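Local coordinates for protein DNA photolyase (Agrobacterium tumefaciens, PDB 4U63) that repairs cyclobutane pyrimidine dimers in ultraviolet-damaged DNA, using light with FAD as cofactor and a methenyltetrahydrofolate antenna, at residues A[52-57]-A[192-197]; A[302-307]-A[394-399]; A[344-349]-A[434-439]; A[373-378]-A[417-422]. One frame throughout, in Å; residues are numbered along the deposited sequence. Where two conformers were deposited one is given.

Contact 1: residues A[52-57]-A[192-197]; sequences PVIPVY and TAPKVW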
# COMPACT_ATOMS: atom_id res chain seq x y z
N PRO A 52 11.63 -22.72 22.77
CA PRO A 52 12.06 -22.36 21.42
C PRO A 52 11.02 -21.60 20.61
O PRO A 52 9.84 -21.95 20.63
CB PRO A 52 12.35 -23.71 20.77
CG PRO A 52 12.67 -24.61 21.91
CD PRO A 52 11.75 -24.17 23.00
N VAL A 53 11.48 -20.56 19.92
CA VAL A 53 10.64 -19.77 19.03
C VAL A 53 10.93 -20.22 17.61
O VAL A 53 12.09 -20.25 17.18
CB VAL A 53 10.90 -18.26 19.19
CG1 VAL A 53 10.01 -17.44 18.25
CG2 VAL A 53 10.68 -17.83 20.64
N ILE A 54 9.87 -20.58 16.88
CA ILE A 54 9.98 -21.08 15.51
C ILE A 54 9.26 -20.10 14.57
O ILE A 54 8.05 -20.22 14.34
CB ILE A 54 9.34 -22.48 15.36
CG1 ILE A 54 9.76 -23.42 16.50
CG2 ILE A 54 9.68 -23.07 13.99
CD1 ILE A 54 11.24 -23.72 16.58
N PRO A 55 10.01 -19.12 14.01
CA PRO A 55 9.41 -18.22 13.03
C PRO A 55 9.24 -18.89 11.68
O PRO A 55 10.17 -19.55 11.20
CB PRO A 55 10.43 -17.08 12.94
CG PRO A 55 11.23 -17.18 14.18
CD PRO A 55 11.34 -18.65 14.41
N VAL A 56 8.07 -18.71 11.08
CA VAL A 56 7.78 -19.27 9.76
C VAL A 56 7.05 -18.25 8.89
O VAL A 56 6.19 -17.50 9.37
CB VAL A 56 6.96 -20.60 9.85
CG1 VAL A 56 5.61 -20.38 10.51
CG2 VAL A 56 6.81 -21.25 8.48
N TYR A 57 7.42 -18.21 7.61
CA TYR A 57 6.67 -17.48 6.61
C TYR A 57 6.22 -18.50 5.57
O TYR A 57 7.04 -19.25 5.03
CB TYR A 57 7.51 -16.38 5.93
CG TYR A 57 6.71 -15.64 4.89
CD1 TYR A 57 6.61 -16.12 3.59
CD2 TYR A 57 6.01 -14.47 5.21
CE1 TYR A 57 5.87 -15.47 2.63
CE2 TYR A 57 5.26 -13.81 4.24
CZ TYR A 57 5.19 -14.31 2.95
OH TYR A 57 4.45 -13.70 1.96
N THR A 192 15.04 -17.60 21.77
CA THR A 192 15.45 -18.95 22.09
C THR A 192 15.22 -19.82 20.85
O THR A 192 14.17 -19.78 20.24
CB THR A 192 14.64 -19.51 23.28
OG1 THR A 192 14.90 -18.69 24.43
CG2 THR A 192 15.02 -20.94 23.62
N ALA A 193 16.25 -20.59 20.50
CA ALA A 193 16.23 -21.44 19.31
C ALA A 193 16.06 -22.89 19.70
O ALA A 193 16.52 -23.31 20.76
CB ALA A 193 17.53 -21.28 18.55
N PRO A 194 15.42 -23.68 18.82
CA PRO A 194 15.38 -25.12 19.04
C PRO A 194 16.76 -25.70 18.80
O PRO A 194 17.57 -25.09 18.08
CB PRO A 194 14.40 -25.60 17.96
CG PRO A 194 14.62 -24.64 16.85
CD PRO A 194 14.82 -23.32 17.52
N LYS A 195 17.04 -26.85 19.39
CA LYS A 195 18.32 -27.54 19.18
C LYS A 195 18.47 -27.92 17.70
O LYS A 195 19.56 -27.80 17.13
CB LYS A 195 18.43 -28.78 20.06
CG LYS A 195 19.76 -29.50 19.96
CD LYS A 195 19.76 -30.83 20.71
CE LYS A 195 20.91 -31.72 20.26
NZ LYS A 195 20.70 -32.31 18.91
N VAL A 196 17.37 -28.38 17.10
CA VAL A 196 17.32 -28.75 15.69
C VAL A 196 16.26 -27.89 14.98
O VAL A 196 15.11 -27.87 15.41
CB VAL A 196 16.98 -30.25 15.51
CG1 VAL A 196 16.94 -30.64 14.04
CG2 VAL A 196 17.98 -31.12 16.26
N TRP A 197 16.65 -27.19 13.92
CA TRP A 197 15.71 -26.37 13.15
C TRP A 197 14.96 -27.21 12.11
O TRP A 197 15.56 -28.06 11.47
CB TRP A 197 16.43 -25.22 12.43
CG TRP A 197 16.69 -24.05 13.30
CD1 TRP A 197 17.84 -23.75 13.96
CD2 TRP A 197 15.76 -23.02 13.63
NE1 TRP A 197 17.69 -22.59 14.67
CE2 TRP A 197 16.42 -22.12 14.49
CE3 TRP A 197 14.43 -22.76 13.28
CZ2 TRP A 197 15.80 -20.98 15.01
CZ3 TRP A 197 13.81 -21.64 13.79
CH2 TRP A 197 14.49 -20.76 14.65
O HOH W 1 14.44 -18.72 17.39
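I54 and P194 form the apolar centre of this contact, where the five-stranded parallel sheet of the N-terminal alpha/beta domain of the photolyase fold receives a connecting loop. The loop segment 192-197 lies in the connection after helix 168-177 and covers the beginning of strand 53-59. The end of I54 does the touching: its CD1 comes within 3.5 Å of CG of P194. With CG1 beside its own backbone N (chi1 -46°), the isoleucine turns its longer branch toward the loop, placing CD1 against the proline ring. CB of P52 lies 4.0 Å from CB of P194, and the two rings extend this greasy patch along the start of the strand.

W197 continues the patch. CD of P194 sits above one face of the indole, near the rim, while P55 meets the edge: its CD lies close to the ring plane, 3.8 Å from CH2 of W197. The side chains of P55 and W197 run at about a right angle, and beyond them the indole also reaches V93 of the neighbouring strand 93-96. A large flat residue suits this place because its face and edge can serve different neighbours.

Outward, the polar edge belongs to the backbone. T192, exposed on the surface, offers its carbonyl to the strand: V53 N donates to T192 O at 2.8 Å with a nearly straight N-H...O angle of 177°. A water completes the edge, donating to V53 O at 2.8 Å and to T192 O at 3.1 Å.

Contact 2: residues A[302-307]-A[394-399]; sequences FCYHLL and ADPASN. With FAD (flavin-adenine dinucleotide), chain C.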
# COMPACT_ATOMS: atom_id res chain seq x y z
N PHE A 302 -9.28 4.37 7.66
CA PHE A 302 -10.62 4.49 7.12
C PHE A 302 -10.82 3.54 5.95
O PHE A 302 -11.89 2.93 5.82
CB PHE A 302 -10.87 5.94 6.71
CG PHE A 302 -12.29 6.23 6.31
CD1 PHE A 302 -13.35 5.89 7.15
CD2 PHE A 302 -12.57 6.89 5.10
CE1 PHE A 302 -14.67 6.16 6.78
CE2 PHE A 302 -13.88 7.18 4.74
CZ PHE A 302 -14.93 6.81 5.58
N CYS A 303 -9.81 3.40 5.09
CA CYS A 303 -9.90 2.46 3.97
C CYS A 303 -10.14 1.03 4.47
O CYS A 303 -10.97 0.29 3.90
CB CYS A 303 -8.65 2.53 3.09
SG CYS A 303 -8.51 4.08 2.17
N TYR A 304 -9.43 0.64 5.53
CA TYR A 304 -9.62 -0.68 6.15
C TYR A 304 -11.01 -0.81 6.80
O TYR A 304 -11.61 -1.88 6.76
CB TYR A 304 -8.50 -1.02 7.13
CG TYR A 304 -7.31 -1.65 6.45
CD1 TYR A 304 -7.24 -3.02 6.27
CD2 TYR A 304 -6.26 -0.87 5.96
CE1 TYR A 304 -6.17 -3.61 5.64
CE2 TYR A 304 -5.18 -1.46 5.33
CZ TYR A 304 -5.14 -2.83 5.18
OH TYR A 304 -4.10 -3.45 4.55
N HIS A 305 -11.51 0.28 7.38
CA HIS A 305 -12.87 0.30 7.95
C HIS A 305 -13.91 -0.00 6.87
O HIS A 305 -14.81 -0.83 7.07
CB HIS A 305 -13.14 1.67 8.58
CG HIS A 305 -14.30 1.68 9.50
ND1 HIS A 305 -14.24 1.19 10.78
CD2 HIS A 305 -15.57 2.11 9.33
CE1 HIS A 305 -15.42 1.30 11.36
NE2 HIS A 305 -16.24 1.87 10.50
N LEU A 306 -13.77 0.67 5.74
CA LEU A 306 -14.68 0.49 4.61
C LEU A 306 -14.59 -0.91 4.03
O LEU A 306 -15.61 -1.52 3.70
CB LEU A 306 -14.40 1.55 3.53
CG LEU A 306 -14.69 3.00 3.90
CD1 LEU A 306 -14.37 3.89 2.71
CD2 LEU A 306 -16.12 3.23 4.35
N LEU A 307 -13.37 -1.44 3.90
CA LEU A 307 -13.18 -2.81 3.41
C LEU A 307 -13.83 -3.85 4.34
O LEU A 307 -14.48 -4.80 3.88
CB LEU A 307 -11.70 -3.13 3.21
CG LEU A 307 -11.39 -4.52 2.65
CD1 LEU A 307 -11.94 -4.68 1.23
CD2 LEU A 307 -9.90 -4.78 2.68
N ALA A 394 0.89 -1.56 -2.90
CA ALA A 394 -0.45 -2.07 -3.19
C ALA A 394 -1.10 -2.63 -1.94
O ALA A 394 -0.54 -3.51 -1.28
CB ALA A 394 -0.40 -3.12 -4.28
N ASP A 395 -2.28 -2.11 -1.63
CA ASP A 395 -2.99 -2.47 -0.41
C ASP A 395 -4.44 -2.81 -0.76
O ASP A 395 -5.09 -2.06 -1.49
CB ASP A 395 -2.89 -1.33 0.60
CG ASP A 395 -3.50 -1.67 1.91
OD1 ASP A 395 -4.74 -1.58 2.02
OD2 ASP A 395 -2.73 -2.06 2.83
N PRO A 396 -4.96 -3.94 -0.25
CA PRO A 396 -6.32 -4.37 -0.65
C PRO A 396 -7.44 -3.43 -0.19
O PRO A 396 -8.52 -3.45 -0.77
CB PRO A 396 -6.45 -5.74 0.03
CG PRO A 396 -5.54 -5.68 1.20
CD PRO A 396 -4.38 -4.86 0.75
N ALA A 397 -7.19 -2.62 0.83
CA ALA A 397 -8.16 -1.64 1.28
C ALA A 397 -7.93 -0.30 0.60
O ALA A 397 -8.86 0.27 0.03
CB ALA A 397 -8.07 -1.49 2.77
N SER A 398 -6.70 0.21 0.64
CA SER A 398 -6.46 1.57 0.16
C SER A 398 -6.57 1.74 -1.35
O SER A 398 -7.06 2.75 -1.82
CB SER A 398 -5.12 2.09 0.64
OG SER A 398 -5.05 2.06 2.05
N ASN A 399 -6.11 0.74 -2.09
CA ASN A 399 -6.20 0.80 -3.55
C ASN A 399 -7.68 0.82 -3.98
O ASN A 399 -8.13 1.76 -4.64
CB ASN A 399 -5.44 -0.37 -4.17
CG ASN A 399 -5.15 -0.18 -5.64
OD1 ASN A 399 -4.96 0.94 -6.12
ND2 ASN A 399 -5.10 -1.29 -6.37
PA FAD C . 2.23 10.28 3.11
O1A FAD C . 1.65 11.54 2.55
O2A FAD C . 3.56 10.33 3.78
O5B FAD C . 1.10 9.65 4.06
C5B FAD C . 1.42 8.78 5.16
C4B FAD C . 0.66 7.47 5.08
O4B FAD C . -0.75 7.68 5.12
C3B FAD C . 0.91 6.70 3.81
O3B FAD C . 2.16 5.98 3.84
C2B FAD C . -0.31 5.81 3.74
O2B FAD C . -0.17 4.65 4.56
C1B FAD C . -1.40 6.69 4.31
N9A FAD C . -2.19 7.40 3.29
C8A FAD C . -1.94 8.63 2.80
N7A FAD C . -2.88 9.01 1.91
C5A FAD C . -3.78 8.00 1.83
C6A FAD C . -5.01 7.77 1.06
N6A FAD C . -5.46 8.70 0.20
N1A FAD C . -5.64 6.59 1.26
C2A FAD C . -5.17 5.65 2.11
N3A FAD C . -4.05 5.82 2.84
C4A FAD C . -3.33 6.95 2.74
N1 FAD C . -2.11 3.87 -0.69
C2 FAD C . -1.59 2.68 -0.31
O2 FAD C . -1.00 2.64 0.79
N3 FAD C . -1.71 1.58 -1.09
C4 FAD C . -2.35 1.59 -2.28
O4 FAD C . -2.47 0.56 -2.99
C4X FAD C . -2.93 2.86 -2.76
N5 FAD C . -3.57 2.99 -3.96
C5X FAD C . -4.11 4.18 -4.34
C6 FAD C . -4.79 4.31 -5.54
C7 FAD C . -5.34 5.53 -5.95
C7M FAD C . -6.07 5.65 -7.27
C8 FAD C . -5.19 6.72 -5.09
C8M FAD C . -5.76 8.07 -5.48
C9 FAD C . -4.52 6.61 -3.90
C9A FAD C . -3.97 5.40 -3.47
N10 FAD C . -3.27 5.29 -2.24
C10 FAD C . -2.75 4.04 -1.86
C1' FAD C . -3.14 6.42 -1.30
C2' FAD C . -1.94 7.33 -1.38
O2' FAD C . -1.82 7.84 -2.71
C3' FAD C . -0.67 6.66 -0.92
O3' FAD C . -0.83 6.10 0.38
C4' FAD C . 0.46 7.68 -0.91
O4' FAD C . 0.76 8.06 -2.25
C5' FAD C . 1.69 7.08 -0.25
O5' FAD C . 2.79 8.00 -0.22
P FAD C . 3.42 8.40 1.20
O1P FAD C . 4.58 9.29 0.95
O2P FAD C . 3.70 7.16 2.01
O3P FAD C . 2.21 9.21 1.88
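Y304 and D395 supply the hydrogen bond that joins the two segments: the phenol OH donates to OD2 of the carboxylate at 2.6 Å, meeting it on the syn side. The two side chains come from opposite directions, with ring and carboxylate planes 77° apart. Tyrosine suits the place because it spans the distance from helix 287-309 while presenting a single polar atom at its end.

The other carboxylate oxygen serves the local backbone. OD1 of D395 accepts from A397 N at 2.9 Å and from S398 N at 3.0 Å, both on its anti side but from opposite faces of its plane. These are capping bonds that satisfy amides of the turn leading into the helix. With CG anti to the backbone N (chi1 -175°), D395 sends its carboxylate toward Y304, and bonds to both oxygens hold its rotation.

The setting is the helical FAD-binding domain of the photolyase, and 394-399 forms part of the flavin pocket. D395 N donates to O4 of FAD at 3.0 Å, while OD1 of N399 approaches FAD N5 at 3.3 Å. On the adenine side, SG of C303 and OG of S398 both pack against C2A of the cofactor.

Apolar packing joins helix 287-309 to the turn that leads into helix 398-407. The methyl of A397 sits squarely over one face of the Y304 ring in a CH-pi contact, CB lying 3.6 Å from the centroid and only 8° off the ring normal. CB of A397 also lies 4.1 Å from CB of C303 and 3.8 Å from CD2 of L307; alanine is small enough to fit among all three.

Contact 3: residues A[344-349]-A[434-439]; sequences YPIVDA and DYVRRF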
# COMPACT_ATOMS: atom_id res chain seq x y z
N TYR A 344 -1.07 13.66 -22.48
CA TYR A 344 -1.31 14.60 -21.38
C TYR A 344 -0.13 14.47 -20.43
O TYR A 344 -0.03 13.49 -19.70
CB TYR A 344 -2.63 14.28 -20.67
CG TYR A 344 -3.84 14.66 -21.48
CD1 TYR A 344 -4.34 13.80 -22.47
CD2 TYR A 344 -4.48 15.88 -21.29
CE1 TYR A 344 -5.45 14.15 -23.23
CE2 TYR A 344 -5.59 16.24 -22.04
CZ TYR A 344 -6.07 15.38 -23.02
OH TYR A 344 -7.17 15.75 -23.76
N PRO A 345 0.80 15.45 -20.46
CA PRO A 345 2.08 15.27 -19.72
C PRO A 345 1.97 14.88 -18.25
O PRO A 345 2.72 14.03 -17.81
CB PRO A 345 2.75 16.62 -19.89
CG PRO A 345 2.29 17.06 -21.24
CD PRO A 345 0.84 16.67 -21.29
N ILE A 346 1.07 15.48 -17.49
CA ILE A 346 0.97 15.16 -16.06
C ILE A 346 0.56 13.70 -15.84
O ILE A 346 1.05 13.04 -14.93
CB ILE A 346 0.06 16.16 -15.30
CG1 ILE A 346 0.15 15.96 -13.78
CG2 ILE A 346 -1.39 16.08 -15.74
CD1 ILE A 346 1.50 16.24 -13.19
N VAL A 347 -0.35 13.21 -16.70
CA VAL A 347 -0.80 11.83 -16.64
C VAL A 347 0.36 10.91 -16.99
O VAL A 347 0.66 9.95 -16.28
CB VAL A 347 -1.99 11.59 -17.59
CG1 VAL A 347 -2.35 10.10 -17.68
CG2 VAL A 347 -3.19 12.41 -17.15
N ASP A 348 1.03 11.24 -18.08
CA ASP A 348 2.17 10.44 -18.55
C ASP A 348 3.31 10.40 -17.54
O ASP A 348 3.88 9.34 -17.28
CB ASP A 348 2.62 10.92 -19.92
CG ASP A 348 1.56 10.65 -20.99
OD1 ASP A 348 0.63 9.84 -20.73
OD2 ASP A 348 1.65 11.22 -22.09
N ALA A 349 3.61 11.54 -16.93
CA ALA A 349 4.61 11.60 -15.87
C ALA A 349 4.28 10.62 -14.73
O ALA A 349 5.14 9.86 -14.30
CB ALA A 349 4.75 13.02 -15.35
N ASP A 434 8.34 20.91 -13.24
CA ASP A 434 9.49 20.11 -12.77
C ASP A 434 9.20 18.62 -12.66
O ASP A 434 10.05 17.80 -12.98
CB ASP A 434 10.00 20.64 -11.43
CG ASP A 434 10.61 22.03 -11.55
OD1 ASP A 434 10.96 22.44 -12.67
OD2 ASP A 434 10.74 22.71 -10.51
N TYR A 435 8.02 18.26 -12.19
CA TYR A 435 7.63 16.84 -12.13
C TYR A 435 7.51 16.25 -13.54
O TYR A 435 8.00 15.16 -13.81
CB TYR A 435 6.34 16.69 -11.36
CG TYR A 435 5.77 15.29 -11.26
CD1 TYR A 435 6.29 14.35 -10.36
CD2 TYR A 435 4.68 14.91 -12.03
CE1 TYR A 435 5.74 13.07 -10.25
CE2 TYR A 435 4.13 13.64 -11.93
CZ TYR A 435 4.66 12.73 -11.04
OH TYR A 435 4.10 11.48 -10.94
N VAL A 436 6.86 16.99 -14.44
CA VAL A 436 6.73 16.55 -15.84
C VAL A 436 8.09 16.36 -16.51
O VAL A 436 8.32 15.35 -17.15
CB VAL A 436 5.85 17.52 -16.66
CG1 VAL A 436 6.02 17.30 -18.16
CG2 VAL A 436 4.39 17.36 -16.25
N ARG A 437 8.98 17.34 -16.34
CA ARG A 437 10.34 17.26 -16.91
C ARG A 437 11.15 16.09 -16.37
O ARG A 437 11.99 15.52 -17.09
CB ARG A 437 11.11 18.57 -16.69
CG ARG A 437 10.55 19.72 -17.49
CD ARG A 437 11.51 20.90 -17.57
NE ARG A 437 10.79 22.05 -18.13
CZ ARG A 437 10.08 22.92 -17.41
NH1 ARG A 437 9.44 23.92 -18.01
NH2 ARG A 437 10.01 22.81 -16.08
N ARG A 438 10.91 15.73 -15.11
CA ARG A 438 11.60 14.61 -14.48
C ARG A 438 11.25 13.28 -15.13
O ARG A 438 12.13 12.47 -15.41
CB ARG A 438 11.26 14.56 -12.99
CG ARG A 438 11.92 13.44 -12.20
CD ARG A 438 11.69 13.66 -10.71
NE ARG A 438 12.32 14.91 -10.28
CZ ARG A 438 11.86 15.73 -9.33
NH1 ARG A 438 10.73 15.47 -8.67
NH2 ARG A 438 12.55 16.83 -9.05
N PHE A 439 9.96 13.08 -15.38
CA PHE A 439 9.47 11.80 -15.93
C PHE A 439 9.11 11.79 -17.41
O PHE A 439 8.92 10.71 -17.97
CB PHE A 439 8.31 11.32 -15.07
CG PHE A 439 8.72 11.01 -13.66
CD1 PHE A 439 9.48 9.88 -13.39
CD2 PHE A 439 8.39 11.85 -12.61
CE1 PHE A 439 9.88 9.59 -12.11
CE2 PHE A 439 8.78 11.57 -11.32
CZ PHE A 439 9.54 10.44 -11.06
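A349 and F439 mark the closest backbone approach between helix segments 345-349 and 434-439, with CA atoms 4.9 Å apart; the short axes come within 8.8 Å at a signed crossing angle of 54°. The small A349 suits a place where the backbones come this close. Pointing at the other helix, its CB lies 3.5 Å from CE2 of Y435 and 4.0 Å from CB of F439.

Y435 reaches across with CG anti to its backbone N (chi1 178°), carrying the ring beside helix 345-357. CD1 of I346 comes to the same CD2-CE2 border from the other side of the ring plane, 3.6 Å from CD2 of Y435, and the two side chains cross at about a right angle. The phenol continues past these apolar partners to Q353, whose OE1 takes part in a hydrogen bond with its OH, so tyrosine combines a buried aromatic body with a satisfied polar end. F439 covers one face of the Y435 ring from its own helix, CD2 lying over the rim.

V436 fills the region nearer the start of helix 345-357. Its CG1 touches CB of P345 at 3.8 Å, while CG2 rests over the backbone near I346; the beta-branched valine thus fills two adjoining positions. P345 suits the first turn of a helix, where its missing N-H costs no helical bond, and Y344 before it occupies the N-cap.

Hydrophobic helix-helix packing of this kind builds the all-helical FAD-binding domain of photolyases; here the side chain of Y435 lies about 10 Å, between nearest atoms, from the bound FAD.

Contact 4: residues A[373-378]-A[417-422]; sequences IKHLLI and FRIFNP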
# COMPACT_ATOMS: atom_id res chain seq x y z
N ILE A 373 -10.93 6.69 -15.90
CA ILE A 373 -12.37 6.47 -15.67
C ILE A 373 -13.22 7.44 -16.48
O ILE A 373 -14.24 7.04 -17.06
CB ILE A 373 -12.68 6.65 -14.15
CG1 ILE A 373 -11.97 5.55 -13.35
CG2 ILE A 373 -14.19 6.62 -13.88
CD1 ILE A 373 -11.81 5.88 -11.88
N LYS A 374 -12.82 8.70 -16.51
CA LYS A 374 -13.65 9.75 -17.13
C LYS A 374 -13.23 10.10 -18.54
O LYS A 374 -14.04 10.06 -19.44
CB LYS A 374 -13.69 10.97 -16.22
CG LYS A 374 -14.25 10.57 -14.87
CD LYS A 374 -14.44 11.73 -13.95
CE LYS A 374 -15.07 11.27 -12.65
NZ LYS A 374 -15.28 12.42 -11.76
N HIS A 375 -11.96 10.43 -18.74
CA HIS A 375 -11.50 10.76 -20.10
C HIS A 375 -11.48 9.57 -21.04
O HIS A 375 -11.84 9.73 -22.21
CB HIS A 375 -10.13 11.43 -20.07
CG HIS A 375 -10.20 12.85 -19.64
ND1 HIS A 375 -10.39 13.22 -18.33
CD2 HIS A 375 -10.12 14.00 -20.35
CE1 HIS A 375 -10.42 14.53 -18.24
NE2 HIS A 375 -10.26 15.03 -19.45
N LEU A 376 -11.08 8.39 -20.56
CA LEU A 376 -11.08 7.19 -21.42
C LEU A 376 -12.32 6.30 -21.23
O LEU A 376 -12.55 5.38 -22.01
CB LEU A 376 -9.80 6.38 -21.22
CG LEU A 376 -8.50 7.18 -21.33
CD1 LEU A 376 -7.29 6.28 -21.13
CD2 LEU A 376 -8.42 7.89 -22.68
N LEU A 377 -13.11 6.57 -20.20
CA LEU A 377 -14.32 5.79 -19.90
C LEU A 377 -14.03 4.30 -19.76
O LEU A 377 -14.79 3.46 -20.26
CB LEU A 377 -15.39 6.07 -20.97
CG LEU A 377 -16.82 6.14 -20.46
CD1 LEU A 377 -16.97 7.34 -19.54
CD2 LEU A 377 -17.80 6.22 -21.61
N ILE A 378 -12.93 3.98 -19.07
CA ILE A 378 -12.50 2.60 -18.88
C ILE A 378 -12.79 2.18 -17.45
O ILE A 378 -12.58 2.96 -16.51
CB ILE A 378 -11.01 2.43 -19.19
CG1 ILE A 378 -10.79 2.52 -20.70
CG2 ILE A 378 -10.49 1.10 -18.67
CD1 ILE A 378 -9.34 2.57 -21.09
N PHE A 417 -19.86 13.83 -12.22
CA PHE A 417 -19.93 14.99 -13.12
C PHE A 417 -18.83 16.04 -12.92
O PHE A 417 -18.66 16.91 -13.77
CB PHE A 417 -21.32 15.65 -13.07
CG PHE A 417 -21.73 16.16 -11.70
CD1 PHE A 417 -21.19 17.33 -11.18
CD2 PHE A 417 -22.70 15.49 -10.96
CE1 PHE A 417 -21.57 17.80 -9.93
CE2 PHE A 417 -23.09 15.95 -9.71
CZ PHE A 417 -22.53 17.11 -9.20
N ARG A 418 -18.12 15.99 -11.80
CA ARG A 418 -16.93 16.84 -11.61
C ARG A 418 -15.76 16.25 -12.38
O ARG A 418 -15.17 15.26 -11.95
CB ARG A 418 -16.54 16.94 -10.14
CG ARG A 418 -17.29 17.99 -9.36
CD ARG A 418 -16.59 18.22 -8.03
NE ARG A 418 -17.34 19.18 -7.24
CZ ARG A 418 -17.29 20.50 -7.39
NH1 ARG A 418 -16.50 21.07 -8.31
NH2 ARG A 418 -18.03 21.27 -6.60
N ILE A 419 -15.43 16.86 -13.51
CA ILE A 419 -14.36 16.39 -14.40
C ILE A 419 -13.42 17.54 -14.70
O ILE A 419 -13.75 18.43 -15.48
CB ILE A 419 -14.91 15.89 -15.74
CG1 ILE A 419 -15.97 14.81 -15.52
CG2 ILE A 419 -13.77 15.37 -16.62
CD1 ILE A 419 -16.75 14.49 -16.77
N PHE A 420 -12.24 17.54 -14.10
CA PHE A 420 -11.26 18.57 -14.40
C PHE A 420 -10.33 18.15 -15.49
O PHE A 420 -10.05 16.96 -15.68
CB PHE A 420 -10.42 18.92 -13.18
CG PHE A 420 -11.22 19.36 -12.02
CD1 PHE A 420 -11.79 20.61 -11.98
CD2 PHE A 420 -11.42 18.50 -10.96
CE1 PHE A 420 -12.54 21.01 -10.90
CE2 PHE A 420 -12.17 18.89 -9.88
CZ PHE A 420 -12.73 20.15 -9.85
N ASN A 421 -9.84 19.17 -16.19
CA ASN A 421 -8.85 19.01 -17.22
C ASN A 421 -7.51 18.67 -16.55
O ASN A 421 -7.07 19.40 -15.67
CB ASN A 421 -8.73 20.31 -18.02
CG ASN A 421 -8.02 20.13 -19.34
OD1 ASN A 421 -7.20 19.23 -19.49
ND2 ASN A 421 -8.35 20.98 -20.30
N PRO A 422 -6.88 17.55 -16.96
CA PRO A 422 -5.54 17.22 -16.48
C PRO A 422 -4.54 18.35 -16.68
O PRO A 422 -3.62 18.51 -15.88
CB PRO A 422 -5.13 16.02 -17.34
CG PRO A 422 -6.39 15.45 -17.87
CD PRO A 422 -7.44 16.51 -17.85
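K374 meets the loop segment 417-422 near the end of helix 362-375. Its CG lies beside the backbone N, and from there the chain is fully extended, which carries the ammonium group across to R418. NZ of K374 donates to R418 O at 2.8 Å, approaching from above the carbonyl plane, 36° out of it. The aliphatic part is used as well: CD of K374 lies 3.8 Å from CG1 of I419, the two side chains meeting obliquely. Lysine suits this place because one residue supplies both an apolar shaft and a charged donor. F416, just before segment 417-422, gives NZ a second carbonyl partner and a cation-pi contact with its ring.

H375 follows and serves the later part of the loop. CE1 of the imidazole lies 3.5 Å from F420 O, which sits at the ring edge near its plane. I419 adds its other branch, CG2, 3.8 Å from CE1 of H375. P422 comes from the opposite direction and sets CG over one face of the imidazole, toward the rim, with its CD 3.6 Å from NE2 of H375. The polar end of the histidine is bonded to H480 of helix 480-495, while F371 stacks on its ring. A flat imidazole can therefore serve apolar and polar neighbours at once.

The chemistry implies a loop held both by a carbonyl bonded to a buried lysine and by packing of I419 and P422 on the lysine chain and imidazole. The ammonium is satisfied by backbone carbonyls, whose partial negative charge would probably favour its charged form.

How the contacts relate
Contact 1 stands apart: it alone belongs to the alpha/beta domain, is partly buried, and joins a strand to a loop with help from a water. Contacts 2, 3 and 4 are buried within the helical FAD-binding domain, their segments interleaved or nested along the chain. Contact 2 lies nearest the chain centre and is the one that touches the flavin, combining a carboxylate network with packing. Contact 3 is purely apolar across its helices, whereas contact 4 pairs a lysine-to-carbonyl bond with packing on a histidine. Contacts 3 and 4 also touch each other: I346 CG2 lies 3.3 Å from P422 O, so P422, at the start of helix 422-429, packs on both I346 of contact 3 and H375 of contact 4.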